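Local atomic coordinates of glycosylation Associate Protein 1 (Streptococcus agalactiae serotype V, PDB entry 6OYC), a protein that probably takes part, in complex with its partners Gap2 and Gap3, in the glycosylation and accessory Sec-dependent secretion of a surface glycoprotein. Residues A[16-21]-A[54-59]; A[190-195]-A[203-208]; A[250-255]-A[277-282]; A[316-321]-A[347-352]. One frame throughout, in Å; residues are numbered along the deposited sequence.

Along the chain the four contacts follow one another without overlap, and together they sample three sheets. Contact 1 joins the loops that leave strands 2-5 and 48-52 of a parallel sheet, and contact 3 pairs strands 250-255 and 277-280 of that same sheet, the centres of contacts 1 and 3 lying about 25 Å apart. Contact 2 closes the outer end of a long antiparallel sheet; its nearest atoms come to about 6 Å from contact 1. Contact 4 belongs to a second parallel sheet, its centre about 59 Å from that of contact 2. Two parallel, helix-flanked sheets agree with the GT-B clan, with the antiparallel sheet apparently inserted between strands 73-75 and 229-233 of the first.

Contact 1. Residues A[16-21]-A[54-59]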
loop_
_atom_site.group_PDB
_atom_site.type_symbol
_atom_site.label_atom_id
_atom_site.label_comp_id
_atom_site.label_asym_id
_atom_site.label_seq_id
_atom_site.Cartn_x
_atom_site.Cartn_y
_atom_site.Cartn_z
ATOM N N TYR A 16 -5.868 13.068 6.468
ATOM C CA TYR A 16 -5.148 12.638 7.655
ATOM C C TYR A 16 -4.098 11.571 7.302
ATOM O O TYR A 16 -3.901 11.211 6.140
ATOM C CB TYR A 16 -6.147 12.123 8.707
ATOM C CG TYR A 16 -5.579 11.972 10.111
ATOM C CD1 TYR A 16 -5.019 13.062 10.775
ATOM C CD2 TYR A 16 -5.580 10.740 10.758
ATOM C CE1 TYR A 16 -4.485 12.937 12.049
ATOM C CE2 TYR A 16 -5.058 10.608 12.038
ATOM C CZ TYR A 16 -4.517 11.721 12.671
ATOM O OH TYR A 16 -3.989 11.616 13.917
ATOM N N ASP A 17 -3.400 11.089 8.338
ATOM C CA ASP A 17 -2.362 10.071 8.206
ATOM C C ASP A 17 -2.962 8.763 7.690
ATOM O O ASP A 17 -3.998 8.309 8.182
ATOM C CB ASP A 17 -1.701 9.866 9.590
ATOM C CG ASP A 17 -0.441 8.958 9.576
ATOM O OD1 ASP A 17 0.070 8.563 8.499
ATOM O OD2 ASP A 17 0.046 8.661 10.701
ATOM N N ASN A 18 -2.309 8.146 6.706
ATOM C CA ASN A 18 -2.740 6.830 6.234
ATOM C C ASN A 18 -2.063 5.685 6.976
ATOM O O ASN A 18 -2.323 4.523 6.657
ATOM C CB ASN A 18 -2.488 6.675 4.721
ATOM C CG ASN A 18 -1.004 6.529 4.372
ATOM O OD1 ASN A 18 -0.128 6.883 5.159
ATOM N ND2 ASN A 18 -0.721 5.997 3.180
ATOM N N ASN A 19 -1.196 5.972 7.943
ATOM C CA ASN A 19 -0.450 4.898 8.577
ATOM C C ASN A 19 -1.400 3.944 9.298
ATOM O O ASN A 19 -2.533 4.291 9.646
ATOM C CB ASN A 19 0.601 5.460 9.542
ATOM C CG ASN A 19 1.760 4.480 9.776
ATOM O OD1 ASN A 19 1.885 3.484 9.069
ATOM N ND2 ASN A 19 2.607 4.762 10.765
ATOM N N TYR A 20 -0.936 2.712 9.466
ATOM C CA TYR A 20 -1.708 1.625 10.055
ATOM C C TYR A 20 -0.895 0.997 11.181
ATOM O O TYR A 20 0.329 1.119 11.228
ATOM C CB TYR A 20 -2.037 0.576 8.989
ATOM C CG TYR A 20 -0.826 0.279 8.124
ATOM C CD1 TYR A 20 0.212 -0.540 8.590
ATOM C CD2 TYR A 20 -0.699 0.838 6.848
ATOM C CE1 TYR A 20 1.335 -0.795 7.807
ATOM C CE2 TYR A 20 0.418 0.580 6.056
ATOM C CZ TYR A 20 1.430 -0.228 6.536
ATOM O OH TYR A 20 2.532 -0.466 5.738
ATOM N N LEU A 21 -1.571 0.315 12.091
ATOM C CA LEU A 21 -0.837 -0.450 13.097
ATOM C C LEU A 21 -0.012 -1.546 12.426
ATOM O O LEU A 21 -0.458 -2.184 11.464
ATOM C CB LEU A 21 -1.807 -1.063 14.105
ATOM C CG LEU A 21 -2.801 -0.052 14.683
ATOM C CD1 LEU A 21 -3.776 -0.745 15.657
ATOM C CD2 LEU A 21 -2.046 1.075 15.358
ATOM N N ASN A 54 -1.927 15.376 1.987
ATOM C CA ASN A 54 -2.478 15.016 3.286
ATOM C C ASN A 54 -1.379 14.936 4.334
ATOM O O ASN A 54 -0.187 14.936 4.031
ATOM C CB ASN A 54 -3.232 13.684 3.216
ATOM C CG ASN A 54 -2.346 12.531 2.771
ATOM O OD1 ASN A 54 -1.659 12.614 1.756
ATOM N ND2 ASN A 54 -2.360 11.453 3.534
ATOM N N TYR A 55 -1.814 14.871 5.589
ATOM C CA TYR A 55 -0.915 14.782 6.737
ATOM C C TYR A 55 -0.195 13.425 6.744
ATOM O O TYR A 55 -0.842 12.370 6.787
ATOM C CB TYR A 55 -1.753 14.982 8.002
ATOM C CG TYR A 55 -1.034 14.948 9.331
ATOM C CD1 TYR A 55 0.057 15.780 9.588
ATOM C CD2 TYR A 55 -1.458 14.093 10.342
ATOM C CE1 TYR A 55 0.695 15.758 10.809
ATOM C CE2 TYR A 55 -0.840 14.074 11.567
ATOM C CZ TYR A 55 0.240 14.899 11.791
ATOM O OH TYR A 55 0.867 14.876 13.006
ATOM N N MET A 56 1.135 13.430 6.690
ATOM C CA MET A 56 1.905 12.183 6.579
ATOM C C MET A 56 3.127 12.195 7.499
ATOM O O MET A 56 4.275 12.261 7.041
ATOM C CB MET A 56 2.317 11.952 5.121
ATOM C CG MET A 56 1.158 11.542 4.221
ATOM S SD MET A 56 0.731 9.833 4.584
ATOM C CE MET A 56 1.784 8.984 3.394
ATOM N N PRO A 57 2.916 12.099 8.813
ATOM C CA PRO A 57 4.067 12.130 9.744
ATOM C C PRO A 57 5.040 10.972 9.552
ATOM O O PRO A 57 6.194 11.064 9.996
ATOM C CB PRO A 57 3.404 12.081 11.125
ATOM C CG PRO A 57 2.038 11.471 10.866
ATOM C CD PRO A 57 1.631 11.948 9.518
ATOM N N ASN A 58 4.624 9.893 8.891
ATOM C CA ASN A 58 5.488 8.748 8.634
ATOM C C ASN A 58 5.950 8.692 7.184
ATOM O O ASN A 58 6.254 7.612 6.670
ATOM C CB ASN A 58 4.779 7.446 9.001
ATOM C CG ASN A 58 5.706 6.472 9.631
ATOM O OD1 ASN A 58 6.455 6.826 10.545
ATOM N ND2 ASN A 58 5.708 5.228 9.126
ATOM N N LEU A 59 6.015 9.851 6.519
ATOM C CA LEU A 59 6.215 9.876 5.074
ATOM C C LEU A 59 7.586 9.333 4.686
ATOM O O LEU A 59 7.722 8.650 3.661
ATOM C CB LEU A 59 6.028 11.299 4.554
ATOM C CG LEU A 59 6.260 11.541 3.062
ATOM C CD1 LEU A 59 5.403 10.615 2.220
ATOM C CD2 LEU A 59 5.962 13.009 2.712
HETATM O O HOH W 1 2.443 9.061 7.365
HETATM O O HOH W 2 3.739 4.006 7.027
#
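Direct polar contact between 16-21 and 54-59 rests on Asn54, whose ND2 donates to Tyr16 O at 3.0 Å in a nearly straight bond (172°). Asn54 CG sits between its own backbone N and carbonyl carbon (chi1 60°), which carries the amide across to the other loop, and the acceptor lies in the plane of that amide. Beside this bond Asp17 CA makes a CH...O contact with Tyr55 O at 3.1 Å.

Two waters extend the polar link. One donates to Asp17 OD1 and accepts from Asn58 N; the other bridges Asn19 OD1 and Asn58 ND2, while Asn58 OD1 is hydrogen-bonded to Asn130 ND2. Asp17 OD1 also receives Asn19 N at 2.9 Å, from above the carboxylate plane, closing an Asx turn. The same carboxylate lies against the Pro57 ring, OD2 of Asp17 3.4 Å from CG of Pro57.

The Tyr16 and Tyr55 side chains run side by side in the same direction, CE1 of Tyr16 lying 3.7 Å from CD2 of Tyr55, with ring planes 33° apart. Their hydroxyls bond to Gln168 and to Ser155 and Ser156 of the antiparallel sheet. These loops follow neighbouring parallel strands, 2-5 and 48-52, consistent with a Rossmann-like domain of a GT-B relative.

Contact 2. Residues A[190-195]-A[203-208]; sequences VEINPK and LSYSDI
Ile192 packs against both Leu203 and Tyr205 where strand 190-192 meets strand 204-205. Followed outward, its CB lies 3.5 Å from Leu203 O, over the backbone that pairs with it. CG1 stands anti to the carbonyl carbon (chi1 -55°), a setting that brings it to 3.6 Å from Tyr205 CE1, at the edge of the ring and in its plane. The terminal CD1 rises out of the ring plane while staying 4.0 Å from Tyr205 CE1. Leu211 of helix 208-223 and Met179 of strand 177-182 also touch this isoleucine, and the Tyr205 hydroxyl is hydrogen-bonded to Glu214 and to Lys202 N.

Three backbone bonds hold the strands together. Val190 N gives to Tyr205 O and Tyr205 N returns to Val190 O at 2.9 Å, making the hydrogen-bonded pair; Ile192 N gives to Leu203 O, also at 2.9 Å. Glu191 and Ser204 form the non-hydrogen-bonded pair between these bonds, with side chains on the face away from Tyr205.

At one end Val190 CG2 meets Ile208 CD1 at 3.9 Å, next to the N-cap residue Asp207, whose OD1 accepts from Glu210 N. At the other, Leu203 CD1 turns back to Pro194 CA at 3.7 Å. The whole is an antiparallel beta hairpin that finishes the long antiparallel sheet and leads straight into a helix.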
loop_
_atom_site.group_PDB
_atom_site.type_symbol
_atom_site.label_atom_id
_atom_site.label_comp_id
_atom_site.label_asym_id
_atom_site.label_seq_id
_atom_site.Cartn_x
_atom_site.Cartn_y
_atom_site.Cartn_z
ATOM N N VAL A 190 -10.832 24.894 11.191
ATOM C CA VAL A 190 -9.411 24.971 11.498
ATOM C C VAL A 190 -9.092 26.382 11.990
ATOM O O VAL A 190 -9.472 27.364 11.340
ATOM C CB VAL A 190 -8.567 24.608 10.257
ATOM C CG1 VAL A 190 -7.056 24.692 10.542
ATOM C CG2 VAL A 190 -8.926 23.218 9.749
ATOM N N GLU A 191 -8.386 26.482 13.122
ATOM C CA GLU A 191 -7.940 27.760 13.680
ATOM C C GLU A 191 -6.424 27.852 13.576
ATOM O O GLU A 191 -5.705 27.032 14.155
ATOM C CB GLU A 191 -8.370 27.928 15.142
ATOM C CG GLU A 191 -9.879 28.083 15.364
ATOM C CD GLU A 191 -10.310 27.888 16.833
ATOM O OE1 GLU A 191 -9.419 27.836 17.716
ATOM O OE2 GLU A 191 -11.545 27.795 17.104
ATOM N N ILE A 192 -5.950 28.871 12.877
ATOM C CA ILE A 192 -4.530 29.175 12.774
ATOM C C ILE A 192 -4.065 29.926 14.021
ATOM O O ILE A 192 -4.755 30.822 14.513
ATOM C CB ILE A 192 -4.282 30.006 11.505
ATOM C CG1 ILE A 192 -4.830 29.271 10.263
ATOM C CG2 ILE A 192 -2.827 30.414 11.407
ATOM C CD1 ILE A 192 -4.139 27.944 9.969
ATOM N N ASN A 193 -2.887 29.572 14.531
ATOM C CA ASN A 193 -2.198 30.368 15.541
ATOM C C ASN A 193 -2.067 31.819 15.070
ATOM O O ASN A 193 -1.369 32.078 14.079
ATOM C CB ASN A 193 -0.808 29.799 15.815
ATOM C CG ASN A 193 -0.089 30.522 16.956
ATOM O OD1 ASN A 193 -0.393 31.677 17.267
ATOM N ND2 ASN A 193 0.865 29.834 17.593
ATOM N N PRO A 194 -2.651 32.785 15.786
ATOM C CA PRO A 194 -2.632 34.181 15.301
ATOM C C PRO A 194 -1.234 34.725 15.080
ATOM O O PRO A 194 -1.046 35.600 14.219
ATOM C CB PRO A 194 -3.365 34.953 16.405
ATOM C CG PRO A 194 -4.153 33.901 17.163
ATOM C CD PRO A 194 -3.366 32.626 17.065
ATOM N N LYS A 195 -0.238 34.214 15.813
ATOM C CA LYS A 195 1.141 34.634 15.594
ATOM C C LYS A 195 1.716 34.139 14.279
ATOM O O LYS A 195 2.809 34.570 13.903
ATOM C CB LYS A 195 2.017 34.160 16.743
ATOM C CG LYS A 195 1.729 34.913 18.021
ATOM C CD LYS A 195 2.257 34.164 19.220
ATOM C CE LYS A 195 3.084 35.108 20.078
ATOM N NZ LYS A 195 2.294 36.331 20.413
ATOM N N LEU A 203 -7.414 33.357 9.174
ATOM C CA LEU A 203 -7.185 32.892 10.538
ATOM C C LEU A 203 -8.035 31.682 10.878
ATOM O O LEU A 203 -7.686 30.916 11.781
ATOM C CB LEU A 203 -7.491 34.023 11.539
ATOM C CG LEU A 203 -6.824 33.950 12.912
ATOM C CD1 LEU A 203 -5.302 34.034 12.784
ATOM C CD2 LEU A 203 -7.355 35.044 13.828
ATOM N N SER A 204 -9.122 31.481 10.149
ATOM C CA SER A 204 -10.094 30.456 10.472
ATOM C C SER A 204 -10.616 29.891 9.158
ATOM O O SER A 204 -11.134 30.643 8.331
ATOM C CB SER A 204 -11.219 31.059 11.317
ATOM O OG SER A 204 -12.464 30.437 11.043
ATOM N N TYR A 205 -10.466 28.584 8.947
ATOM C CA TYR A 205 -10.921 27.931 7.725
ATOM C C TYR A 205 -12.129 27.050 8.020
ATOM O O TYR A 205 -12.279 26.535 9.129
ATOM C CB TYR A 205 -9.794 27.102 7.100
ATOM C CG TYR A 205 -8.633 27.943 6.627
ATOM C CD1 TYR A 205 -7.674 28.420 7.524
ATOM C CD2 TYR A 205 -8.498 28.271 5.287
ATOM C CE1 TYR A 205 -6.598 29.217 7.077
ATOM C CE2 TYR A 205 -7.449 29.041 4.831
ATOM C CZ TYR A 205 -6.500 29.519 5.724
ATOM O OH TYR A 205 -5.453 30.282 5.232
ATOM N N SER A 206 -13.008 26.887 7.026
ATOM C CA SER A 206 -14.209 26.091 7.272
ATOM C C SER A 206 -13.884 24.605 7.442
ATOM O O SER A 206 -14.595 23.899 8.165
ATOM C CB SER A 206 -15.226 26.303 6.152
ATOM O OG SER A 206 -14.653 25.982 4.907
ATOM N N ASP A 207 -12.832 24.109 6.787
ATOM C CA ASP A 207 -12.358 22.745 7.011
ATOM C C ASP A 207 -10.904 22.661 6.554
ATOM O O ASP A 207 -10.356 23.614 5.998
ATOM C CB ASP A 207 -13.231 21.711 6.298
ATOM C CG ASP A 207 -13.392 21.993 4.812
ATOM O OD1 ASP A 207 -12.440 22.483 4.153
ATOM O OD2 ASP A 207 -14.481 21.698 4.290
ATOM N N ILE A 208 -10.286 21.500 6.798
ATOM C CA ILE A 208 -8.862 21.347 6.508
ATOM C C ILE A 208 -8.603 21.417 5.003
ATOM O O ILE A 208 -7.549 21.891 4.571
ATOM C CB ILE A 208 -8.335 20.037 7.145
ATOM C CG1 ILE A 208 -6.808 20.034 7.270
ATOM C CG2 ILE A 208 -8.752 18.818 6.346
ATOM C CD1 ILE A 208 -6.222 21.301 7.759
#

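Contact 3. Residues A[250-255]-A[277-282]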
loop_
_atom_site.group_PDB
_atom_site.type_symbol
_atom_site.label_atom_id
_atom_site.label_comp_id
_atom_site.label_asym_id
_atom_site.label_seq_id
_atom_site.Cartn_x
_atom_site.Cartn_y
_atom_site.Cartn_z
ATOM N N ASN A 250 1.248 21.071 -18.419
ATOM C CA ASN A 250 0.718 19.823 -18.948
ATOM C C ASN A 250 0.173 18.942 -17.835
ATOM O O ASN A 250 0.618 18.998 -16.684
ATOM C CB ASN A 250 1.786 19.059 -19.720
ATOM C CG ASN A 250 2.169 19.760 -20.985
ATOM O OD1 ASN A 250 1.318 20.005 -21.836
ATOM N ND2 ASN A 250 3.437 20.149 -21.097
ATOM N N LEU A 251 -0.772 18.087 -18.206
ATOM C CA LEU A 251 -1.513 17.305 -17.234
ATOM C C LEU A 251 -1.662 15.880 -17.733
ATOM O O LEU A 251 -2.076 15.665 -18.879
ATOM C CB LEU A 251 -2.889 17.932 -16.980
ATOM C CG LEU A 251 -3.838 17.166 -16.045
ATOM C CD1 LEU A 251 -3.256 17.050 -14.643
ATOM C CD2 LEU A 251 -5.180 17.861 -16.006
ATOM N N ILE A 252 -1.334 14.918 -16.872
ATOM C CA ILE A 252 -1.608 13.500 -17.094
ATOM C C ILE A 252 -2.458 12.981 -15.933
ATOM O O ILE A 252 -2.094 13.151 -14.760
ATOM C CB ILE A 252 -0.313 12.673 -17.227
ATOM C CG1 ILE A 252 0.478 13.092 -18.468
ATOM C CG2 ILE A 252 -0.624 11.179 -17.297
ATOM C CD1 ILE A 252 1.930 12.687 -18.396
ATOM N N LEU A 253 -3.583 12.356 -16.257
ATOM C CA LEU A 253 -4.445 11.739 -15.258
ATOM C C LEU A 253 -4.135 10.251 -15.172
ATOM O O LEU A 253 -4.089 9.569 -16.201
ATOM C CB LEU A 253 -5.914 11.940 -15.617
ATOM C CG LEU A 253 -6.543 13.288 -15.306
ATOM C CD1 LEU A 253 -8.000 13.312 -15.799
ATOM C CD2 LEU A 253 -6.475 13.533 -13.801
ATOM N N SER A 254 -3.954 9.736 -13.956
ATOM C CA SER A 254 -3.656 8.318 -13.754
ATOM C C SER A 254 -4.851 7.631 -13.102
ATOM O O SER A 254 -5.262 7.998 -11.996
ATOM C CB SER A 254 -2.398 8.120 -12.904
ATOM O OG SER A 254 -2.137 6.726 -12.723
ATOM N N VAL A 255 -5.395 6.634 -13.784
ATOM C CA VAL A 255 -6.557 5.884 -13.332
ATOM C C VAL A 255 -6.072 4.512 -12.849
ATOM O O VAL A 255 -5.407 3.779 -13.593
ATOM C CB VAL A 255 -7.597 5.752 -14.460
ATOM C CG1 VAL A 255 -8.671 4.705 -14.113
ATOM C CG2 VAL A 255 -8.222 7.092 -14.770
ATOM N N ALA A 277 -2.942 13.524 -21.439
ATOM C CA ALA A 277 -2.924 12.075 -21.628
ATOM C C ALA A 277 -3.495 11.403 -20.386
ATOM O O ALA A 277 -3.521 11.984 -19.295
ATOM C CB ALA A 277 -1.513 11.544 -21.917
ATOM N N ILE A 278 -3.968 10.168 -20.571
ATOM C CA ILE A 278 -4.508 9.363 -19.486
ATOM C C ILE A 278 -3.726 8.061 -19.422
ATOM O O ILE A 278 -3.460 7.442 -20.457
ATOM C CB ILE A 278 -6.013 9.097 -19.660
ATOM C CG1 ILE A 278 -6.786 10.421 -19.647
ATOM C CG2 ILE A 278 -6.517 8.191 -18.556
ATOM C CD1 ILE A 278 -8.113 10.355 -20.337
ATOM N N ILE A 279 -3.333 7.673 -18.211
ATOM C CA ILE A 279 -2.714 6.383 -17.923
ATOM C C ILE A 279 -3.713 5.529 -17.159
ATOM O O ILE A 279 -4.389 6.029 -16.247
ATOM C CB ILE A 279 -1.440 6.528 -17.068
ATOM C CG1 ILE A 279 -0.347 7.309 -17.780
ATOM C CG2 ILE A 279 -0.924 5.143 -16.647
ATOM C CD1 ILE A 279 0.729 7.775 -16.814
ATOM N N CYS A 280 -3.778 4.238 -17.479
ATOM C CA CYS A 280 -4.392 3.342 -16.508
ATOM C C CYS A 280 -3.714 1.983 -16.516
ATOM O O CYS A 280 -2.977 1.621 -17.442
ATOM C CB CYS A 280 -5.899 3.177 -16.720
ATOM S SG CYS A 280 -6.298 2.786 -18.364
ATOM N N ASP A 281 -3.970 1.244 -15.443
ATOM C CA ASP A 281 -3.407 -0.081 -15.250
ATOM C C ASP A 281 -4.198 -1.178 -15.959
ATOM O O ASP A 281 -3.719 -2.313 -16.033
ATOM C CB ASP A 281 -3.318 -0.394 -13.748
ATOM C CG ASP A 281 -4.677 -0.411 -13.066
ATOM O OD1 ASP A 281 -5.497 0.497 -13.311
ATOM O OD2 ASP A 281 -4.947 -1.345 -12.284
ATOM N N ARG A 282 -5.381 -0.895 -16.487
ATOM C CA ARG A 282 -6.194 -1.982 -17.015
ATOM C C ARG A 282 -6.606 -1.724 -18.459
ATOM O O ARG A 282 -6.917 -0.589 -18.843
ATOM C CB ARG A 282 -7.418 -2.214 -16.135
ATOM C CG ARG A 282 -7.078 -2.966 -14.843
ATOM C CD ARG A 282 -8.344 -3.386 -14.152
ATOM N NE ARG A 282 -9.114 -4.263 -15.022
ATOM C CZ ARG A 282 -9.104 -5.585 -14.921
ATOM N NH1 ARG A 282 -8.380 -6.151 -13.969
ATOM N NH2 ARG A 282 -9.812 -6.329 -15.763
#
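Ile252 and Ile279 share one first-torsion setting (chi1 -64° and -63°) but touch through different branches. In Ile252 it puts CG2 anti to the backbone N, and this branch meets Ile279 CD1 at 3.7 Å; in Ile279 it sets CG1 anti to the carbonyl carbon, from where CG1 carries CD1 to the contact. The two side chains cross at a slant. On the other face Val255 CB lies 3.8 Å from Cys280 CB.

The backbones pair in parallel. Leu253 N gives to Ala277 O at 3.1 Å, Ile279 N to Leu253 O at 2.9 Å, and Val255 N to Ile279 O at 2.7 Å. These three central bonds shorten in order, whereas the end bonds, Ala277 N to Leu251 O and Asp281 N to Val255 O, are weak. CH...O contacts accompany the ladder, the shortest Cys280 CA to Val255 O at 3.1 Å.

Ile252, Ala277, Ser254 and Ile279 share one face, and there Ser254 OG bonds to Asp33 and Gln37, tying this face to helix 33-43. Leu253, Ile278, Val255 and Cys280 occupy the other. Asp281 turns its carboxylate to Ser257 OG. Helix 283-292 covers Val255, Ile278 and Cys280 through Ile285, Leu289 and Ala286, helix 269-273 meets Leu253, and strand 229-233 pairs with the far edge of strand 250-255.

Contact 4. Residues A[316-321]-A[347-352]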
loop_
_atom_site.group_PDB
_atom_site.type_symbol
_atom_site.label_atom_id
_atom_site.label_comp_id
_atom_site.label_asym_id
_atom_site.label_seq_id
_atom_site.Cartn_x
_atom_site.Cartn_y
_atom_site.Cartn_z
ATOM N N ARG A 316 16.596 -26.576 -4.131
ATOM C CA ARG A 316 16.037 -27.865 -4.525
ATOM C C ARG A 316 14.541 -27.930 -4.236
ATOM O O ARG A 316 13.792 -28.544 -5.002
ATOM C CB ARG A 316 16.780 -29.011 -3.826
ATOM C CG ARG A 316 16.163 -30.394 -4.070
ATOM C CD ARG A 316 16.966 -31.537 -3.455
ATOM N NE ARG A 316 17.792 -31.105 -2.330
ATOM C CZ ARG A 316 18.241 -31.916 -1.376
ATOM N NH1 ARG A 316 17.933 -33.209 -1.400
ATOM N NH2 ARG A 316 18.997 -31.435 -0.394
ATOM N N ASP A 317 14.093 -27.292 -3.156
ATOM C CA ASP A 317 12.671 -27.230 -2.842
ATOM C C ASP A 317 11.902 -26.597 -3.996
ATOM O O ASP A 317 12.407 -25.723 -4.702
ATOM C CB ASP A 317 12.451 -26.423 -1.562
ATOM C CG ASP A 317 12.922 -27.164 -0.322
ATOM O OD1 ASP A 317 13.099 -28.395 -0.409
ATOM O OD2 ASP A 317 13.117 -26.528 0.738
ATOM N N LEU A 318 10.680 -27.074 -4.215
ATOM C CA LEU A 318 9.770 -26.495 -5.210
ATOM C C LEU A 318 8.593 -25.927 -4.414
ATOM O O LEU A 318 7.593 -26.617 -4.180
ATOM C CB LEU A 318 9.314 -27.518 -6.243
ATOM C CG LEU A 318 10.377 -28.090 -7.183
ATOM C CD1 LEU A 318 9.861 -29.348 -7.848
ATOM C CD2 LEU A 318 10.779 -27.075 -8.232
ATOM N N GLU A 319 8.727 -24.678 -3.974
ATOM C CA GLU A 319 7.822 -24.125 -2.979
ATOM C C GLU A 319 6.614 -23.485 -3.654
ATOM O O GLU A 319 6.759 -22.592 -4.508
ATOM C CB GLU A 319 8.540 -23.115 -2.091
ATOM C CG GLU A 319 7.742 -22.750 -0.844
ATOM C CD GLU A 319 8.267 -21.502 -0.147
ATOM O OE1 GLU A 319 7.519 -20.932 0.686
ATOM O OE2 GLU A 319 9.423 -21.097 -0.425
ATOM N N ILE A 320 5.428 -23.953 -3.267
ATOM C CA ILE A 320 4.157 -23.426 -3.747
ATOM C C ILE A 320 3.626 -22.431 -2.723
ATOM O O ILE A 320 3.516 -22.748 -1.528
ATOM C CB ILE A 320 3.135 -24.555 -3.987
ATOM C CG1 ILE A 320 3.666 -25.570 -4.998
ATOM C CG2 ILE A 320 1.783 -23.979 -4.442
ATOM C CD1 ILE A 320 2.651 -26.601 -5.406
ATOM N N TYR A 321 3.269 -21.243 -3.201
ATOM C CA TYR A 321 2.709 -20.160 -2.395
ATOM C C TYR A 321 1.202 -20.129 -2.644
ATOM O O TYR A 321 0.759 -19.674 -3.701
ATOM C CB TYR A 321 3.390 -18.850 -2.808
ATOM C CG TYR A 321 3.061 -17.565 -2.060
ATOM C CD1 TYR A 321 1.949 -16.789 -2.408
ATOM C CD2 TYR A 321 3.917 -17.072 -1.077
ATOM C CE1 TYR A 321 1.678 -15.590 -1.741
ATOM C CE2 TYR A 321 3.652 -15.873 -0.418
ATOM C CZ TYR A 321 2.529 -15.144 -0.749
ATOM O OH TYR A 321 2.253 -13.962 -0.103
ATOM N N ASN A 347 8.541 -35.429 -3.893
ATOM C CA ASN A 347 8.985 -35.132 -2.534
ATOM C C ASN A 347 9.612 -33.746 -2.387
ATOM O O ASN A 347 9.841 -33.310 -1.252
ATOM C CB ASN A 347 9.990 -36.199 -2.078
ATOM C CG ASN A 347 10.875 -36.688 -3.214
ATOM O OD1 ASN A 347 11.843 -36.026 -3.592
ATOM N ND2 ASN A 347 10.544 -37.851 -3.768
ATOM N N ASP A 348 9.904 -33.055 -3.490
ATOM C CA ASP A 348 10.500 -31.729 -3.421
ATOM C C ASP A 348 9.462 -30.612 -3.315
ATOM O O ASP A 348 9.816 -29.485 -2.947
ATOM C CB ASP A 348 11.410 -31.503 -4.635
ATOM C CG ASP A 348 12.706 -32.307 -4.551
ATOM O OD1 ASP A 348 13.027 -32.817 -3.459
ATOM O OD2 ASP A 348 13.399 -32.442 -5.574
ATOM N N ILE A 349 8.191 -30.905 -3.602
ATOM C CA ILE A 349 7.140 -29.901 -3.499
ATOM C C ILE A 349 6.835 -29.627 -2.034
ATOM O O ILE A 349 6.686 -30.556 -1.229
ATOM C CB ILE A 349 5.883 -30.365 -4.243
ATOM C CG1 ILE A 349 6.129 -30.366 -5.750
ATOM C CG2 ILE A 349 4.708 -29.482 -3.891
ATOM C CD1 ILE A 349 5.038 -31.038 -6.529
ATOM N N LYS A 350 6.779 -28.345 -1.678
ATOM C CA LYS A 350 6.326 -27.885 -0.377
ATOM C C LYS A 350 5.243 -26.838 -0.596
ATOM O O LYS A 350 5.248 -26.133 -1.608
ATOM C CB LYS A 350 7.482 -27.310 0.437
ATOM C CG LYS A 350 8.652 -28.281 0.573
ATOM C CD LYS A 350 9.688 -27.783 1.569
ATOM C CE LYS A 350 10.778 -28.821 1.827
ATOM N NZ LYS A 350 11.857 -28.268 2.698
ATOM N N VAL A 351 4.300 -26.740 0.337
ATOM C CA VAL A 351 3.194 -25.800 0.195
ATOM C C VAL A 351 3.203 -24.834 1.374
ATOM O O VAL A 351 3.149 -25.254 2.537
ATOM C CB VAL A 351 1.833 -26.510 0.074
ATOM C CG1 VAL A 351 0.692 -25.464 -0.027
ATOM C CG2 VAL A 351 1.812 -27.444 -1.138
ATOM N N THR A 352 3.271 -23.545 1.074
ATOM C CA THR A 352 3.037 -22.503 2.071
ATOM C C THR A 352 1.638 -21.939 1.865
ATOM O O THR A 352 1.374 -21.270 0.855
ATOM C CB THR A 352 4.060 -21.378 1.971
ATOM O OG1 THR A 352 5.379 -21.913 2.067
ATOM C CG2 THR A 352 3.819 -20.353 3.079
#
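A beta-alpha-beta unit, strand 318-323, helix 329-344, strand 349-354, brings Asp317 and Glu319 beside Lys350 and Thr352. Lys350 is extended beyond CG, and its NZ forms a salt bridge with Asp317 OD2 at 2.9 Å, coming from above the carboxylate plane. Two residues along, Thr352 OG1 donates to Glu319 OE1 at 2.7 Å, on the anti side and 16° out of plane. Glu319 CG is anti to the backbone N (chi1 -167°) and the chain runs on extended, which carries OE1 over to the neighbouring strand. There it also meets Arg420 in a salt bridge, so a positive charge and a hydroxyl share one carboxylate oxygen and probably favour its ionised form.

The parallel ladder lies beneath this polar face, in the second Rossmann-like sheet expected of a GT-B relative. Leu318 N gives to Asp348 O and Lys350 N to Leu318 O; further on, Ile320 N to Lys350 O and Thr352 N to Ile320 O are each 2.7 Å.

On the opposite face Ile320 CD1 packs against Ile349 CG2 at 3.9 Å. Val342, Met343 and Leu339 of helix 329-344 cover Ile349 and Val351 there.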